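Uncharacterized protein YPL067C (Saccharomyces cerevisiae, PDB 5KCI) is of unknown function, a cytoplasmic yeast protein of the DUF3605 family known as HTC1 and possibly linked to histidine-triad amyloid toxicity. Local coordinates at residues A[138-143]-A[169-174]; A[113-118]-A[125-130]. One frame throughout, in Å; residues are numbered along the deposited sequence. Where two conformers were deposited one is given.

Contact 1: A[138-143]-A[169-174]; sequences PLLRPL and VLLFFP
Leu-143 reaches from the start of helix 141-146 onto the end of strand 165-172 and splits its two methyls between three consecutive residues. The contact is held by apolar packing, with no hydrogen bond between 138-143 and 169-174. CD1 of Leu-143 sits 3.7 Å from CZ of Phe-173 and also meets CB of Leu-171 at 4.0 Å. The other methyl, CD2, lies over one face of the Phe-173 ring, 4.0 Å above its plane and displaced toward the rim. The leucine and the ring cross at about a right angle. With CG of Leu-143 anti to its own carbonyl carbon (chi1 -62°), the branched end is carried forward to the strand.

A second apolar pair lies one turn earlier. Leu-140 uses CD2 alone, which nestles against both methyls of Leu-171, CD1 and CD2, each 3.9 Å away. These two leucines also cross nearly perpendicular, one methyl meeting a fork.

The one polar atom touched is Phe-172 O, and it is met by carbon: CD2 of Leu-143 comes to 3.2 Å from it, a tight approach. The Phe-172 ring itself leads away and stacks on Trp-19.

On the sheet, Val-169 and Leu-171 bond to strand 102-109, Leu-170 to Ala-150 of strand 149-152 and Phe-172 to His-148 just before it. Leu-143 and Leu-171 both rest on Val-149, while helix 180-193 packs beside them with Ile-190 against Leu-171 and Val-183 and Val-187 against Phe-173. The contact thus packs a short helix onto the antiparallel sheet in a buried layer shared with helix 180-193.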
loop_
_atom_site.group_PDB
_atom_site.type_symbol
_atom_site.label_atom_id
_atom_site.label_comp_id
_atom_site.label_asym_id
_atom_site.label_seq_id
_atom_site.Cartn_x
_atom_site.Cartn_y
_atom_site.Cartn_z
ATOM N N PRO A 138 0.109 8.604 -13.789
ATOM C CA PRO A 138 -0.979 8.788 -14.779
ATOM C C PRO A 138 -2.131 7.827 -14.585
ATOM O O PRO A 138 -3.297 8.205 -14.822
ATOM C CB PRO A 138 -0.285 8.543 -16.128
ATOM C CG PRO A 138 1.169 8.657 -15.863
ATOM C CD PRO A 138 1.375 8.241 -14.439
ATOM N N LEU A 139 -1.848 6.601 -14.160
ATOM C CA LEU A 139 -2.903 5.613 -13.993
ATOM C C LEU A 139 -3.864 5.983 -12.870
ATOM O O LEU A 139 -4.954 5.420 -12.814
ATOM C CB LEU A 139 -2.306 4.228 -13.747
ATOM C CG LEU A 139 -1.478 3.610 -14.883
ATOM C CD1 LEU A 139 -0.781 2.366 -14.382
ATOM C CD2 LEU A 139 -2.338 3.267 -16.082
ATOM N N LEU A 140 -3.512 6.931 -12.005
ATOM C CA LEU A 140 -4.391 7.386 -10.925
ATOM C C LEU A 140 -5.018 8.751 -11.197
ATOM O O LEU A 140 -5.735 9.281 -10.328
ATOM C CB LEU A 140 -3.606 7.444 -9.599
ATOM C CG LEU A 140 -2.913 6.146 -9.150
ATOM C CD1 LEU A 140 -2.246 6.323 -7.828
ATOM C CD2 LEU A 140 -3.941 5.003 -9.077
ATOM N N ARG A 141 -4.754 9.354 -12.366
ATOM C CA ARG A 141 -5.104 10.755 -12.595
ATOM C C ARG A 141 -6.539 11.087 -12.184
ATOM O O ARG A 141 -6.759 12.009 -11.395
ATOM C CB ARG A 141 -4.876 11.110 -14.069
ATOM C CG ARG A 141 -5.360 12.492 -14.493
ATOM C CD ARG A 141 -5.437 12.605 -16.011
ATOM N NE ARG A 141 -6.216 11.520 -16.612
ATOM C CZ ARG A 141 -7.541 11.517 -16.737
ATOM N NH1 ARG A 141 -8.264 12.543 -16.306
ATOM N NH2 ARG A 141 -8.149 10.479 -17.294
ATOM N N PRO A 142 -7.557 10.431 -12.734
ATOM C CA PRO A 142 -8.917 10.896 -12.413
ATOM C C PRO A 142 -9.278 10.639 -10.965
ATOM O O PRO A 142 -9.957 11.476 -10.359
ATOM C CB PRO A 142 -9.795 10.125 -13.392
ATOM C CG PRO A 142 -9.089 8.942 -13.696
ATOM C CD PRO A 142 -7.588 9.251 -13.610
ATOM N N LEU A 143 -8.747 9.561 -10.370
ATOM C CA LEU A 143 -8.950 9.306 -8.941
ATOM C C LEU A 143 -8.322 10.390 -8.088
ATOM O O LEU A 143 -8.933 10.884 -7.130
ATOM C CB LEU A 143 -8.368 7.956 -8.573
ATOM C CG LEU A 143 -9.001 6.746 -9.266
ATOM C CD1 LEU A 143 -8.241 5.467 -8.917
ATOM C CD2 LEU A 143 -10.443 6.598 -8.904
ATOM N N VAL A 169 -2.502 1.463 0.071
ATOM C CA VAL A 169 -2.926 2.450 -0.914
ATOM C C VAL A 169 -4.339 2.078 -1.293
ATOM O O VAL A 169 -4.563 0.978 -1.805
ATOM C CB VAL A 169 -2.034 2.458 -2.158
ATOM C CG1 VAL A 169 -2.551 3.399 -3.201
ATOM C CG2 VAL A 169 -0.578 2.826 -1.812
ATOM N N LEU A 170 -5.276 2.971 -1.020
ATOM C CA LEU A 170 -6.694 2.763 -1.251
ATOM C C LEU A 170 -7.124 3.600 -2.434
ATOM O O LEU A 170 -6.809 4.790 -2.497
ATOM C CB LEU A 170 -7.520 3.176 -0.028
ATOM C CG LEU A 170 -7.078 2.556 1.305
ATOM C CD1 LEU A 170 -8.061 2.955 2.391
ATOM C CD2 LEU A 170 -6.984 1.066 1.239
ATOM N N LEU A 171 -7.905 2.977 -3.332
ATOM C CA LEU A 171 -8.419 3.644 -4.515
ATOM C C LEU A 171 -9.925 3.513 -4.480
ATOM O O LEU A 171 -10.424 2.399 -4.318
ATOM C CB LEU A 171 -7.906 2.992 -5.797
ATOM C CG LEU A 171 -6.397 2.860 -5.962
ATOM C CD1 LEU A 171 -6.085 2.270 -7.313
ATOM C CD2 LEU A 171 -5.736 4.201 -5.764
ATOM N N PHE A 172 -10.648 4.627 -4.623
ATOM C CA PHE A 172 -12.107 4.570 -4.560
ATOM C C PHE A 172 -12.685 4.705 -5.965
ATOM O O PHE A 172 -12.462 5.716 -6.647
ATOM C CB PHE A 172 -12.665 5.650 -3.633
ATOM C CG PHE A 172 -14.180 5.552 -3.380
ATOM C CD1 PHE A 172 -14.842 4.329 -3.356
ATOM C CD2 PHE A 172 -14.908 6.699 -3.100
ATOM C CE1 PHE A 172 -16.203 4.265 -3.106
ATOM C CE2 PHE A 172 -16.271 6.628 -2.829
ATOM C CZ PHE A 172 -16.908 5.404 -2.837
ATOM N N PHE A 173 -13.467 3.695 -6.361
ATOM C CA PHE A 173 -14.200 3.665 -7.620
ATOM C C PHE A 173 -15.684 3.641 -7.250
ATOM O O PHE A 173 -16.252 2.565 -7.066
ATOM C CB PHE A 173 -13.831 2.437 -8.453
ATOM C CG PHE A 173 -12.380 2.351 -8.840
ATOM C CD1 PHE A 173 -11.478 1.696 -8.033
ATOM C CD2 PHE A 173 -11.935 2.865 -10.028
ATOM C CE1 PHE A 173 -10.178 1.573 -8.409
ATOM C CE2 PHE A 173 -10.640 2.751 -10.407
ATOM C CZ PHE A 173 -9.736 2.109 -9.575
ATOM N N PRO A 174 -16.339 4.792 -7.103
ATOM C CA PRO A 174 -17.762 4.777 -6.717
ATOM C C PRO A 174 -18.611 3.956 -7.686
ATOM O O PRO A 174 -18.361 3.917 -8.887
ATOM C CB PRO A 174 -18.159 6.258 -6.743
ATOM C CG PRO A 174 -16.835 7.009 -6.596
ATOM C CD PRO A 174 -15.850 6.148 -7.355
#

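Contact 2: A[113-118]-A[125-130]; sequences LPVHSP and AARARM
The methyl of Ala-126 is pressed into the bend of loop 113-118, 3.5 Å from Pro-114 N and 3.6 Å from Pro-114 CD. Pro-114 is the centre of an inverse gamma turn, closed by Val-115 N on Leu-113 O (2.8 Å), which wraps the chain round that methyl. Val-115 CG1 adds a further contact, 3.9 Å from Ala-126 CB. Leu-113 completes the tight part: its CD2 lies against CG of Arg-129, 3.8 Å away, and its CD1 faces Met-130 CE more loosely. Phe-81 and Phe-165 adjoin both Leu-113 and Met-130.

Toward the partly exposed side the fit is slacker and polar. Arg-127, extended from CG to NE, runs alongside Val-115 and offers NE (3.1 Å) and NH2 to Val-115 O in weak, strongly bent hydrogen bonds. The His-116 ring, modelled in two conformers, is turned 85° from the guanidinium plane, its ND1 3.6 Å from Arg-127 NH2 at the guanidinium edge but not hydrogen-bonded; NE2 bonds to Val-153 O.

Arg-129 lends only aliphatic atoms, its guanidinium leading away to Ala-80 O and Ala-199 O. Cohesion therefore rests chiefly on apolar packing, with a forked but weak arginine grip on one loop carbonyl.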
loop_
_atom_site.group_PDB
_atom_site.type_symbol
_atom_site.label_atom_id
_atom_site.label_comp_id
_atom_site.label_asym_id
_atom_site.label_seq_id
_atom_site.Cartn_x
_atom_site.Cartn_y
_atom_site.Cartn_z
ATOM N N LEU A 113 10.572 4.648 4.103
ATOM C CA LEU A 113 10.144 6.028 4.257
ATOM C C LEU A 113 9.670 6.220 5.694
ATOM O O LEU A 113 8.672 5.593 6.099
ATOM C CB LEU A 113 9.026 6.375 3.270
ATOM C CG LEU A 113 9.443 6.255 1.803
ATOM C CD1 LEU A 113 8.971 4.930 1.242
ATOM C CD2 LEU A 113 8.916 7.430 0.983
ATOM N N PRO A 114 10.387 7.105 6.560
ATOM C CA PRO A 114 10.088 7.207 8.013
ATOM C C PRO A 114 8.842 8.032 8.323
ATOM O O PRO A 114 8.878 9.047 9.036
ATOM C CB PRO A 114 11.361 7.868 8.563
ATOM C CG PRO A 114 12.376 7.907 7.450
ATOM C CD PRO A 114 11.615 7.830 6.180
ATOM N N VAL A 115 7.692 7.577 7.825
ATOM C CA VAL A 115 6.489 8.402 7.858
ATOM C C VAL A 115 5.876 8.591 9.241
ATOM O O VAL A 115 4.943 9.399 9.382
ATOM C CB VAL A 115 5.423 7.812 6.905
ATOM C CG1 VAL A 115 5.955 7.783 5.489
ATOM C CG2 VAL A 115 5.008 6.400 7.348
ATOM N N HIS A 116 6.320 7.858 10.255
ATOM C CA HIS A 116 5.853 7.988 11.623
ATOM C C HIS A 116 7.038 8.282 12.541
ATOM O O HIS A 116 7.151 7.692 13.616
ATOM C CB HIS A 116 5.131 6.718 12.093
ATOM C CG HIS A 116 3.864 6.399 11.345
ATOM N ND1 HIS A 116 2.799 7.269 11.284
ATOM C CD2 HIS A 116 3.465 5.278 10.698
ATOM C CE1 HIS A 116 1.822 6.722 10.582
ATOM N NE2 HIS A 116 2.203 5.515 10.213
ATOM N N SER A 117 7.947 9.142 12.108
ATOM C CA SER A 117 9.104 9.466 12.919
ATOM C C SER A 117 8.709 10.469 14.001
ATOM O O SER A 117 7.800 11.281 13.799
ATOM C CB SER A 117 10.218 10.047 12.057
ATOM O OG SER A 117 11.176 10.731 12.847
ATOM N N PRO A 118 9.376 10.427 15.160
ATOM C CA PRO A 118 9.148 11.475 16.167
ATOM C C PRO A 118 9.626 12.836 15.697
ATOM O O PRO A 118 9.064 13.859 16.106
ATOM C CB PRO A 118 9.945 10.971 17.378
ATOM C CG PRO A 118 11.039 10.156 16.771
ATOM C CD PRO A 118 10.477 9.526 15.537
ATOM N N ALA A 125 8.698 15.059 5.752
ATOM C CA ALA A 125 9.450 14.891 4.502
ATOM C C ALA A 125 9.196 13.535 3.867
ATOM O O ALA A 125 9.146 13.408 2.627
ATOM C CB ALA A 125 10.948 15.057 4.762
ATOM N N ALA A 126 9.080 12.502 4.704
ATOM C CA ALA A 126 8.800 11.162 4.219
ATOM C C ALA A 126 7.377 11.084 3.643
ATOM O O ALA A 126 7.160 10.529 2.545
ATOM C CB ALA A 126 9.016 10.153 5.365
ATOM N N ARG A 127 6.419 11.718 4.331
ATOM C CA ARG A 127 5.053 11.791 3.804
ATOM C C ARG A 127 5.004 12.549 2.483
ATOM O O ARG A 127 4.240 12.176 1.577
ATOM C CB ARG A 127 4.116 12.451 4.818
ATOM C CG ARG A 127 3.847 11.581 6.044
ATOM C CD ARG A 127 3.078 12.291 7.153
ATOM N NE ARG A 127 2.863 11.355 8.265
ATOM C CZ ARG A 127 2.225 11.629 9.397
ATOM N NH1 ARG A 127 1.725 12.838 9.622
ATOM N NH2 ARG A 127 2.107 10.680 10.319
ATOM N N ALA A 128 5.775 13.633 2.372
ATOM C CA ALA A 128 5.783 14.425 1.148
ATOM C C ALA A 128 6.260 13.589 -0.028
ATOM O O ALA A 128 5.720 13.706 -1.137
ATOM C CB ALA A 128 6.672 15.667 1.318
ATOM N N ARG A 129 7.279 12.747 0.194
ATOM C CA ARG A 129 7.774 11.873 -0.868
ATOM C C ARG A 129 6.722 10.868 -1.312
ATOM O O ARG A 129 6.519 10.658 -2.523
ATOM C CB ARG A 129 9.026 11.132 -0.410
ATOM C CG ARG A 129 9.662 10.244 -1.480
ATOM C CD ARG A 129 10.272 11.057 -2.617
ATOM N NE ARG A 129 10.946 10.202 -3.595
ATOM C CZ ARG A 129 11.348 10.597 -4.799
ATOM N NH1 ARG A 129 11.129 11.840 -5.215
ATOM N NH2 ARG A 129 11.948 9.738 -5.610
ATOM N N MET A 130 6.046 10.219 -0.352
ATOM C CA MET A 130 4.978 9.294 -0.729
ATOM C C MET A 130 3.901 10.014 -1.530
ATOM O O MET A 130 3.414 9.511 -2.563
ATOM C CB MET A 130 4.369 8.663 0.523
ATOM C CG MET A 130 3.221 7.713 0.218
ATOM S SD MET A 130 3.704 6.308 -0.813
ATOM C CE MET A 130 4.713 5.507 0.398
#

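The two contacts are separate pieces of one chain: their centres are 22 Å apart and their nearest atoms about 6 Å, with no touch. They follow one another along the chain, contact 2 using helix 120-135 and contact 1 opening just after that helix ends. The sheet connects them. Strand 149-152, at its edge, supplies Val-149 to contact 1 and Trp-151 to contact 2; strand 165-172 gives its last residues to contact 1, while Phe-165 and Ala-167, nearer its start, meet Met-130 of contact 2. No active site is established for this protein, and both contacts are best read as packing around the sheet.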